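Hypothetical 33.3 KDA protein IN ade3-ser2 intergenic region (Saccharomyces cerevisiae, PDB 1ODF) probably acts as an ATP-dependent kinase of the GLYK family, transferring phosphate to a substrate that has not yet been identified. Local coordinates at residues Y11-F15 with A269-L273; C30-I34 with L111-F115; G97-H102 with G160-G164; G219-Q223 with I275-R279. All coordinates share one frame; numbering follows the deposited sequence.

Contact 1 of 4, residues Y11-F15 with A269-L273; sequences YTIEF and ATLTL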
# COMPACT_ATOMS: atom_id res chain seq x y z
N TYR A 11 10.98 -15.03 5.73
CA TYR A 11 9.76 -15.67 5.30
C TYR A 11 9.33 -15.19 3.93
O TYR A 11 8.90 -15.98 3.08
CB TYR A 11 8.64 -15.42 6.31
CG TYR A 11 8.78 -16.21 7.58
CD1 TYR A 11 9.12 -15.60 8.78
CD2 TYR A 11 8.58 -17.59 7.58
CE1 TYR A 11 9.25 -16.33 9.95
CE2 TYR A 11 8.71 -18.34 8.74
CZ TYR A 11 9.05 -17.70 9.92
OH TYR A 11 9.17 -18.44 11.08
N THR A 12 9.44 -13.88 3.71
CA THR A 12 9.04 -13.31 2.44
C THR A 12 9.86 -13.84 1.25
O THR A 12 9.29 -14.20 0.22
CB THR A 12 9.12 -11.77 2.49
OG1 THR A 12 8.27 -11.29 3.54
CG2 THR A 12 8.68 -11.17 1.17
N ILE A 13 11.18 -13.91 1.42
CA ILE A 13 12.07 -14.40 0.37
C ILE A 13 11.79 -15.88 0.12
O ILE A 13 11.79 -16.34 -1.02
CB ILE A 13 13.56 -14.24 0.79
CG1 ILE A 13 13.94 -12.76 0.79
CG2 ILE A 13 14.46 -15.04 -0.16
CD1 ILE A 13 15.39 -12.50 1.17
N GLU A 14 11.57 -16.61 1.20
CA GLU A 14 11.26 -18.02 1.14
C GLU A 14 10.02 -18.21 0.26
O GLU A 14 10.03 -18.98 -0.70
CB GLU A 14 11.01 -18.52 2.57
CG GLU A 14 10.42 -19.90 2.71
CD GLU A 14 10.23 -20.28 4.18
OE1 GLU A 14 11.25 -20.34 4.91
OE2 GLU A 14 9.07 -20.50 4.60
N PHE A 15 8.96 -17.48 0.60
CA PHE A 15 7.71 -17.52 -0.12
C PHE A 15 7.86 -17.14 -1.60
O PHE A 15 7.38 -17.84 -2.49
CB PHE A 15 6.70 -16.60 0.58
CG PHE A 15 5.47 -16.27 -0.23
CD1 PHE A 15 5.33 -15.01 -0.81
CD2 PHE A 15 4.44 -17.19 -0.38
CE1 PHE A 15 4.16 -14.67 -1.52
CE2 PHE A 15 3.27 -16.87 -1.10
CZ PHE A 15 3.14 -15.61 -1.66
N ALA A 269 -1.37 -16.61 -4.71
CA ALA A 269 -1.06 -17.07 -3.36
C ALA A 269 -0.81 -15.86 -2.47
O ALA A 269 -0.51 -14.76 -2.96
CB ALA A 269 0.18 -17.99 -3.37
N THR A 270 -0.97 -16.05 -1.17
CA THR A 270 -0.76 -14.98 -0.21
C THR A 270 -0.04 -15.47 1.03
O THR A 270 -0.34 -16.54 1.57
CB THR A 270 -2.10 -14.34 0.24
OG1 THR A 270 -2.77 -13.75 -0.89
CG2 THR A 270 -1.85 -13.25 1.28
N LEU A 271 0.94 -14.68 1.46
CA LEU A 271 1.70 -14.97 2.67
C LEU A 271 1.25 -13.97 3.73
O LEU A 271 1.33 -12.76 3.51
CB LEU A 271 3.20 -14.82 2.42
CG LEU A 271 4.10 -14.76 3.67
CD1 LEU A 271 4.09 -16.10 4.36
CD2 LEU A 271 5.53 -14.38 3.27
N THR A 272 0.76 -14.47 4.86
CA THR A 272 0.34 -13.59 5.94
C THR A 272 1.30 -13.75 7.12
O THR A 272 1.59 -14.86 7.56
CB THR A 272 -1.12 -13.88 6.42
OG1 THR A 272 -2.04 -13.67 5.34
CG2 THR A 272 -1.49 -12.95 7.57
N LEU A 273 1.79 -12.62 7.62
CA LEU A 273 2.73 -12.61 8.73
C LEU A 273 2.17 -11.81 9.90
O LEU A 273 1.76 -10.66 9.74
CB LEU A 273 4.06 -11.98 8.31
CG LEU A 273 4.86 -12.54 7.14
CD1 LEU A 273 6.13 -11.72 6.99
CD2 LEU A 273 5.20 -13.99 7.39

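Contact 2 of 4, residues C30-I34 with L111-F115; sequences CPLFI and LNTIF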
# COMPACT_ATOMS: atom_id res chain seq x y z
N CYS A 30 2.12 -11.70 -19.44
CA CYS A 30 1.49 -10.60 -18.72
C CYS A 30 2.29 -10.32 -17.44
O CYS A 30 3.05 -11.17 -16.98
CB CYS A 30 0.04 -10.95 -18.37
SG CYS A 30 -0.14 -12.33 -17.21
N PRO A 31 2.15 -9.13 -16.86
CA PRO A 31 2.90 -8.83 -15.64
C PRO A 31 2.43 -9.69 -14.45
O PRO A 31 1.31 -10.19 -14.41
CB PRO A 31 2.60 -7.35 -15.39
CG PRO A 31 2.11 -6.83 -16.72
CD PRO A 31 1.31 -7.98 -17.25
N LEU A 32 3.33 -9.87 -13.49
CA LEU A 32 3.00 -10.59 -12.27
C LEU A 32 3.09 -9.48 -11.24
O LEU A 32 4.14 -8.82 -11.12
CB LEU A 32 4.06 -11.65 -11.95
CG LEU A 32 3.83 -12.67 -10.81
CD1 LEU A 32 5.03 -12.69 -9.91
CD2 LEU A 32 2.59 -12.37 -10.02
N PHE A 33 2.01 -9.22 -10.52
CA PHE A 33 2.05 -8.19 -9.50
C PHE A 33 2.39 -8.78 -8.13
O PHE A 33 2.10 -9.94 -7.84
CB PHE A 33 0.71 -7.45 -9.41
CG PHE A 33 0.54 -6.41 -10.47
CD1 PHE A 33 0.48 -6.76 -11.82
CD2 PHE A 33 0.48 -5.06 -10.13
CE1 PHE A 33 0.37 -5.79 -12.82
CE2 PHE A 33 0.38 -4.07 -11.12
CZ PHE A 33 0.33 -4.44 -12.47
N ILE A 34 3.05 -7.97 -7.31
CA ILE A 34 3.39 -8.37 -5.96
C ILE A 34 2.98 -7.22 -5.04
O ILE A 34 3.56 -6.12 -5.08
CB ILE A 34 4.90 -8.65 -5.82
CG1 ILE A 34 5.29 -9.81 -6.74
CG2 ILE A 34 5.21 -9.04 -4.36
CD1 ILE A 34 6.74 -10.19 -6.67
N LEU A 111 -1.59 1.60 -15.60
CA LEU A 111 -1.99 0.21 -15.69
C LEU A 111 -2.28 -0.13 -17.14
O LEU A 111 -1.86 -1.17 -17.65
CB LEU A 111 -3.23 -0.05 -14.83
CG LEU A 111 -3.06 -0.71 -13.46
CD1 LEU A 111 -1.60 -0.84 -13.09
CD2 LEU A 111 -3.79 0.13 -12.41
N ASN A 112 -3.02 0.77 -17.81
CA ASN A 112 -3.37 0.59 -19.22
C ASN A 112 -2.12 0.38 -20.05
O ASN A 112 -2.04 -0.58 -20.83
CB ASN A 112 -4.11 1.81 -19.77
CG ASN A 112 -5.52 1.93 -19.24
OD1 ASN A 112 -6.19 0.92 -19.00
ND2 ASN A 112 -5.99 3.16 -19.07
N THR A 113 -1.17 1.28 -19.89
CA THR A 113 0.08 1.22 -20.62
C THR A 113 0.82 -0.09 -20.34
O THR A 113 1.33 -0.74 -21.25
CB THR A 113 0.99 2.41 -20.26
OG1 THR A 113 0.34 3.64 -20.61
CG2 THR A 113 2.33 2.32 -20.99
N ILE A 114 0.86 -0.49 -19.07
CA ILE A 114 1.54 -1.72 -18.69
C ILE A 114 0.92 -2.94 -19.34
O ILE A 114 1.63 -3.78 -19.89
CB ILE A 114 1.57 -1.88 -17.16
CG1 ILE A 114 2.51 -0.84 -16.57
CG2 ILE A 114 2.01 -3.29 -16.77
CD1 ILE A 114 2.64 -0.91 -15.09
N PHE A 115 -0.41 -3.05 -19.30
CA PHE A 115 -1.06 -4.20 -19.93
C PHE A 115 -1.25 -3.98 -21.43
O PHE A 115 -1.99 -4.73 -22.08
CB PHE A 115 -2.42 -4.48 -19.27
CG PHE A 115 -2.31 -5.09 -17.90
CD1 PHE A 115 -2.05 -4.30 -16.79
CD2 PHE A 115 -2.42 -6.47 -17.73
CE1 PHE A 115 -1.91 -4.87 -15.52
CE2 PHE A 115 -2.27 -7.05 -16.47
CZ PHE A 115 -2.02 -6.25 -15.36

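Contact 3 of 4, residues G97-H102 with G160-G164; sequences GLPGTH and GWFLG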
# COMPACT_ATOMS: atom_id res chain seq x y z
N GLY A 97 -3.49 11.54 2.30
CA GLY A 97 -3.57 10.52 3.32
C GLY A 97 -4.45 9.31 3.04
O GLY A 97 -3.96 8.27 2.60
N LEU A 98 -5.74 9.45 3.28
CA LEU A 98 -6.68 8.35 3.11
C LEU A 98 -7.06 8.05 1.66
O LEU A 98 -6.77 8.84 0.75
CB LEU A 98 -7.97 8.64 3.89
CG LEU A 98 -7.96 8.66 5.42
CD1 LEU A 98 -7.45 7.32 5.94
CD2 LEU A 98 -7.09 9.81 5.94
N PRO A 99 -7.70 6.89 1.44
CA PRO A 99 -8.12 6.52 0.09
C PRO A 99 -8.97 7.68 -0.44
O PRO A 99 -9.83 8.20 0.27
CB PRO A 99 -8.96 5.27 0.33
CG PRO A 99 -8.31 4.66 1.52
CD PRO A 99 -8.06 5.84 2.41
N GLY A 100 -8.71 8.09 -1.68
CA GLY A 100 -9.46 9.20 -2.25
C GLY A 100 -8.52 10.37 -2.47
O GLY A 100 -8.86 11.31 -3.18
N THR A 101 -7.34 10.30 -1.87
CA THR A 101 -6.34 11.35 -2.01
C THR A 101 -5.28 10.99 -3.05
O THR A 101 -4.22 11.63 -3.12
CB THR A 101 -5.64 11.65 -0.66
OG1 THR A 101 -4.94 10.48 -0.20
CG2 THR A 101 -6.66 12.09 0.39
N HIS A 102 -5.56 9.96 -3.84
CA HIS A 102 -4.63 9.55 -4.89
C HIS A 102 -5.19 9.84 -6.28
O HIS A 102 -6.41 9.91 -6.47
CB HIS A 102 -4.30 8.05 -4.78
CG HIS A 102 -3.52 7.69 -3.56
ND1 HIS A 102 -4.12 7.35 -2.37
CD2 HIS A 102 -2.19 7.63 -3.34
CE1 HIS A 102 -3.19 7.10 -1.47
NE2 HIS A 102 -2.01 7.26 -2.04
N GLY A 160 1.41 -0.49 0.03
CA GLY A 160 0.64 0.52 0.73
C GLY A 160 0.07 -0.06 2.01
O GLY A 160 0.01 -1.28 2.18
N TRP A 161 -0.35 0.82 2.92
CA TRP A 161 -0.90 0.38 4.20
C TRP A 161 -2.34 -0.11 4.10
O TRP A 161 -2.83 -0.76 5.02
CB TRP A 161 -0.81 1.52 5.25
CG TRP A 161 -1.64 2.70 4.90
CD1 TRP A 161 -1.27 3.76 4.11
CD2 TRP A 161 -3.02 2.90 5.21
NE1 TRP A 161 -2.35 4.60 3.91
CE2 TRP A 161 -3.43 4.09 4.57
CE3 TRP A 161 -3.95 2.18 5.97
CZ2 TRP A 161 -4.74 4.57 4.67
CZ3 TRP A 161 -5.25 2.66 6.06
CH2 TRP A 161 -5.63 3.85 5.41
N PHE A 162 -3.02 0.21 3.00
CA PHE A 162 -4.41 -0.22 2.82
C PHE A 162 -4.67 -1.09 1.57
O PHE A 162 -5.82 -1.29 1.18
CB PHE A 162 -5.33 1.01 2.78
CG PHE A 162 -5.12 1.89 1.57
CD1 PHE A 162 -5.89 1.72 0.42
CD2 PHE A 162 -4.14 2.89 1.58
CE1 PHE A 162 -5.71 2.54 -0.70
CE2 PHE A 162 -3.95 3.71 0.46
CZ PHE A 162 -4.73 3.54 -0.69
N LEU A 163 -3.62 -1.60 0.95
CA LEU A 163 -3.79 -2.44 -0.22
C LEU A 163 -4.52 -3.73 0.17
O LEU A 163 -4.12 -4.43 1.11
CB LEU A 163 -2.44 -2.77 -0.85
CG LEU A 163 -1.55 -1.61 -1.31
CD1 LEU A 163 -0.38 -2.18 -2.11
CD2 LEU A 163 -2.34 -0.64 -2.17
N GLY A 164 -5.59 -4.04 -0.56
CA GLY A 164 -6.32 -5.25 -0.27
C GLY A 164 -7.65 -4.99 0.43
O GLY A 164 -8.53 -5.84 0.41
O HOH W 1 -2.04 6.52 1.89

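Contact 4 of 4, residues G219-Q223 with I275-R279; sequences GWRLQ and IDSNR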
# COMPACT_ATOMS: atom_id res chain seq x y z
N GLY A 219 1.89 3.50 18.98
CA GLY A 219 3.22 3.33 19.52
C GLY A 219 4.31 3.54 18.49
O GLY A 219 5.23 4.33 18.70
N TRP A 220 4.21 2.83 17.37
CA TRP A 220 5.21 2.94 16.31
C TRP A 220 5.40 4.36 15.78
O TRP A 220 6.51 4.75 15.45
CB TRP A 220 4.85 2.00 15.16
CG TRP A 220 4.82 0.55 15.54
CD1 TRP A 220 5.57 -0.06 16.51
CD2 TRP A 220 4.06 -0.49 14.91
NE1 TRP A 220 5.33 -1.41 16.51
CE2 TRP A 220 4.41 -1.70 15.54
CE3 TRP A 220 3.13 -0.51 13.86
CZ2 TRP A 220 3.85 -2.93 15.17
CZ3 TRP A 220 2.57 -1.74 13.49
CH2 TRP A 220 2.94 -2.93 14.15
N ARG A 221 4.32 5.13 15.69
CA ARG A 221 4.45 6.49 15.19
C ARG A 221 4.95 7.45 16.27
O ARG A 221 5.61 8.44 15.97
CB ARG A 221 3.13 6.99 14.61
CG ARG A 221 3.28 8.32 13.88
CD ARG A 221 4.40 8.25 12.83
NE ARG A 221 4.83 9.58 12.41
CZ ARG A 221 4.29 10.28 11.41
NH1 ARG A 221 4.76 11.48 11.11
NH2 ARG A 221 3.30 9.76 10.70
N LEU A 222 4.65 7.14 17.53
CA LEU A 222 5.10 7.97 18.64
C LEU A 222 6.62 7.86 18.72
O LEU A 222 7.32 8.85 18.97
CB LEU A 222 4.49 7.50 19.97
CG LEU A 222 3.07 7.97 20.28
CD1 LEU A 222 2.42 7.05 21.31
CD2 LEU A 222 3.10 9.41 20.77
N GLN A 223 7.12 6.66 18.48
CA GLN A 223 8.55 6.41 18.50
C GLN A 223 9.22 7.22 17.40
O GLN A 223 10.14 8.00 17.66
CB GLN A 223 8.84 4.92 18.29
CG GLN A 223 10.31 4.61 18.01
CD GLN A 223 10.51 3.22 17.41
OE1 GLN A 223 11.62 2.88 16.97
NE2 GLN A 223 9.45 2.41 17.38
N ILE A 275 2.94 -10.00 13.33
CA ILE A 275 4.08 -9.48 14.07
C ILE A 275 3.66 -8.71 15.31
O ILE A 275 2.56 -8.15 15.35
CB ILE A 275 4.96 -8.56 13.20
CG1 ILE A 275 4.25 -7.23 12.95
CG2 ILE A 275 5.28 -9.25 11.89
CD1 ILE A 275 5.09 -6.21 12.20
N ASP A 276 4.54 -8.67 16.30
CA ASP A 276 4.28 -7.98 17.56
C ASP A 276 4.91 -6.59 17.60
O ASP A 276 5.55 -6.16 16.64
CB ASP A 276 4.81 -8.82 18.73
CG ASP A 276 6.33 -8.96 18.71
OD1 ASP A 276 6.86 -9.78 19.50
OD2 ASP A 276 7.01 -8.26 17.93
N SER A 277 4.72 -5.90 18.73
CA SER A 277 5.26 -4.55 18.93
C SER A 277 6.70 -4.41 18.43
O SER A 277 7.04 -3.41 17.81
CB SER A 277 5.20 -4.18 20.41
OG SER A 277 3.90 -4.42 20.93
N ASN A 278 7.53 -5.40 18.71
CA ASN A 278 8.93 -5.36 18.28
C ASN A 278 9.13 -5.85 16.86
O ASN A 278 10.25 -6.17 16.46
CB ASN A 278 9.81 -6.19 19.21
CG ASN A 278 10.10 -5.50 20.53
OD1 ASN A 278 10.91 -5.97 21.32
ND2 ASN A 278 9.43 -4.37 20.77
N ARG A 279 8.04 -5.91 16.10
CA ARG A 279 8.08 -6.38 14.72
C ARG A 279 8.53 -7.83 14.66
O ARG A 279 9.08 -8.27 13.65
CB ARG A 279 9.02 -5.52 13.87
CG ARG A 279 9.07 -4.06 14.26
CD ARG A 279 7.72 -3.38 14.15
NE ARG A 279 7.72 -2.07 14.80
CZ ARG A 279 8.54 -1.07 14.49
NH1 ARG A 279 9.45 -1.22 13.53
NH2 ARG A 279 8.47 0.07 15.16

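Contact 1 of 4, residues Y11-F15 with A269-L273
In the helix-on-sheet layer that flanks the central sheet of this P-loop kinase fold, Phe-15 and Tyr-11 of helix 8-24 settle on Ala-269, Leu-271 and Leu-273 of strand 269-275. The two short segments run nearly antiparallel, at 166°, with their axes 9.8 Å apart. Every second strand residue, Ala-269, Leu-271 and Leu-273, turns its side chain to the helix. Phe-15 turns one ring face to Leu-271: CB of Leu-271 stands above the middle of that face, 3.7 Å from the ring centroid, in a CH-pi contact. Swinging CG opposite its own backbone N (chi1 166°) carries the ring toward the start of the strand, where CE2 of Phe-15 meets the CB of Ala-269 at 4.0 Å; alanine's small methyl lets the ring come close to the strand here. Leu-271 slides past Phe-15 the other way, and its CD2 branch reaches Phe-15 CB at 3.7 Å. Tyr-11 adds its CB, 3.9 Å from Leu-273 CD2, while its phenol end leads away from the strand. Thr-12 OG1 lies 4.1 Å from Leu-273 CD1; buried among leucines, this hydroxyl is satisfied by the carbonyl of Val-8 in its own helix. Within the sheet, strand 269-275 runs between strands 204-211 and 281-287, and helix 8-24 reaches both, Phe-15 touching Ile-207 and Tyr-11 touching Thr-284, while Thr-12 leans on Thr-47 and Ile-51 of helix 44-59.

Contact 2 of 4, residues C30-I34 with L111-F115
Leu-111 meets Phe-33 obliquely, its CD1 methyl 4.1 Å from the ring atom CZ. One helical turn on, Ile-114 offers its CG2 branch to the pyrrolidine of Pro-31, and CG2 and Pro-31 CG lie only 3.5 Å apart. CG1 sits beside the backbone N, anti to the carbonyl carbon (chi1 -70°), which leaves CG2 to point at Pro-31. Proline suits this place just before strand 32-37 because its rigid ring presents CG and CD as a compact apolar surface to Ile-114 and Phe-115. That strand is an inner one of the parallel part of the sheet and leads into the predicted P-loop. Helix 104-114 covers the face to which Phe-33 points, whereas Leu-32 faces the other way, to Trp-23 of helix 8-24. Phe-115 is the first residue to leave the helix, though its N still bonds to Leu-111 O at 2.9 Å. Its ring takes Pro-31 CD over one face, 4.2 Å from the centroid, in a CH-pi contact. It meets Phe-33 rim to rim, the planes nearly parallel (10° apart), neither ring over the other's face; Phe-115 CZ lies 3.5 Å from Phe-33 CE1. An alanine here would probably leave the rim of Phe-33 and the CD of Pro-31 facing a gap. The Phe-115 side chain also touches Glu-201 and Ile-202.

Contact 3 of 4, residues G97-H102 with G160-G164
Pro-99 and Phe-162 make a CH-pi contact, with CG of the proline over one face of the phenyl ring, 4.0 Å from its centroid and 15° off the normal. Trp-161 receives two apolar touches, from Leu-98 CD1, 4.0 Å from Trp-161 CH2, and from Pro-99 CD, 4.2 Å from Trp-161 CZ2. The one aromatic pair across the contact, His-102 and Phe-162, meets obliquely, planes at 44°, with the imidazole CE1 at the edge of the phenyl ring. Phe-162 has CG wedged between its backbone N and carbonyl carbon (chi1 67°), which aims the ring at the opposing loop. Both loops are buried, and the second leaves the C-terminal end of inner strand 155-160, next to strand 32-37, which leads into the predicted Walker A loop; Trp-161 packs close to Lys-44 of that loop. Polar links across the contact run through one water, which donates to Gly-97 O at 2.7 Å and accepts from Trp-161 NE1 at 2.8 Å, lying in the indole plane. Within the first loop, hydrogen bonds fix a type II turn from Leu-98 to Thr-101, with Gly-100 at the position where a positive phi favours glycine. Leu-98 O is gripped twice, by Thr-101 N and by Thr-101 OG1 at 2.6 Å, and the same hydroxyl accepts from Gly-97 N at 3.1 Å. His-102 is held at both nitrogens, ND1 by Tyr-192 OH and NE2 by Asp-71.

Contact 4 of 4, residues G219-Q223 with I275-R279
Trp-220 and Arg-279 pass each other in opposite directions with the indole and guanidinium planes almost perpendicular, 85° apart. The cation therefore does not lie flat on the ring but stands on it: Arg-279 CZ is 4.0 Å from the centroid of the five-membered ring, over its face, in a cation-pi contact. A bend at chi2 (-60°) folds the arginine chain back so that NE and NH2 are the atoms that come down on the indole, NH2 lying 3.2 Å from Trp-220 CD1. Arg-279 NE is also 3.0 Å from Trp-220 NE1, but both are donors and no hydrogen bond joins them. The indole N-H is instead spent at the ring edge, where NE1 donates to Ser-277 O at 2.9 Å in a fairly straight bond (160°), arriving on a lone pair in the carbonyl plane. Tryptophan suits the place because face and edge serve separate partners: a cation above, a carbonyl alongside. Further round the rim, Trp-220 CH2 brushes Ile-275 CD1 at 4.4 Å. A leucine in its place would probably leave the Ser-277 carbonyl without this donor and the guanidinium without its aromatic platform, free to swing. Trp-220 and Arg-279 each touch a crystal neighbour too, so the lattice may influence the pose. The carbonyl belongs to a type I turn, closed by Arg-279 N bonding to Asp-276 O at 2.6 Å, while Asp-276 OD2 accepts from Asn-280 N. This is the connection of a beta hairpin, strands 269-275 and 281-287, here meeting helix 216-232 beside Gly-41 of the predicted ATP-binding loop.

Contacts 1 and 2 both dress the same mixed sheet, their centres 21 Å apart, and helix 8-24 of contact 1 leads directly into strand 32-37 of contact 2. Contact 4 takes up the chain where the strand of contact 1 ends, at residue 275. Contact 3 lies nearest the middle of the molecule, its centre about 7 Å from that of the chain. Contacts 3 and 4 border the predicted ATP-binding loop: the side chains of Trp-161 and Trp-220 come within about 4 Å of Lys-44 and Gly-41, respectively. Contact 2 lies away from that site, its centre 33 Å from that of contact 4, across the chain's centre.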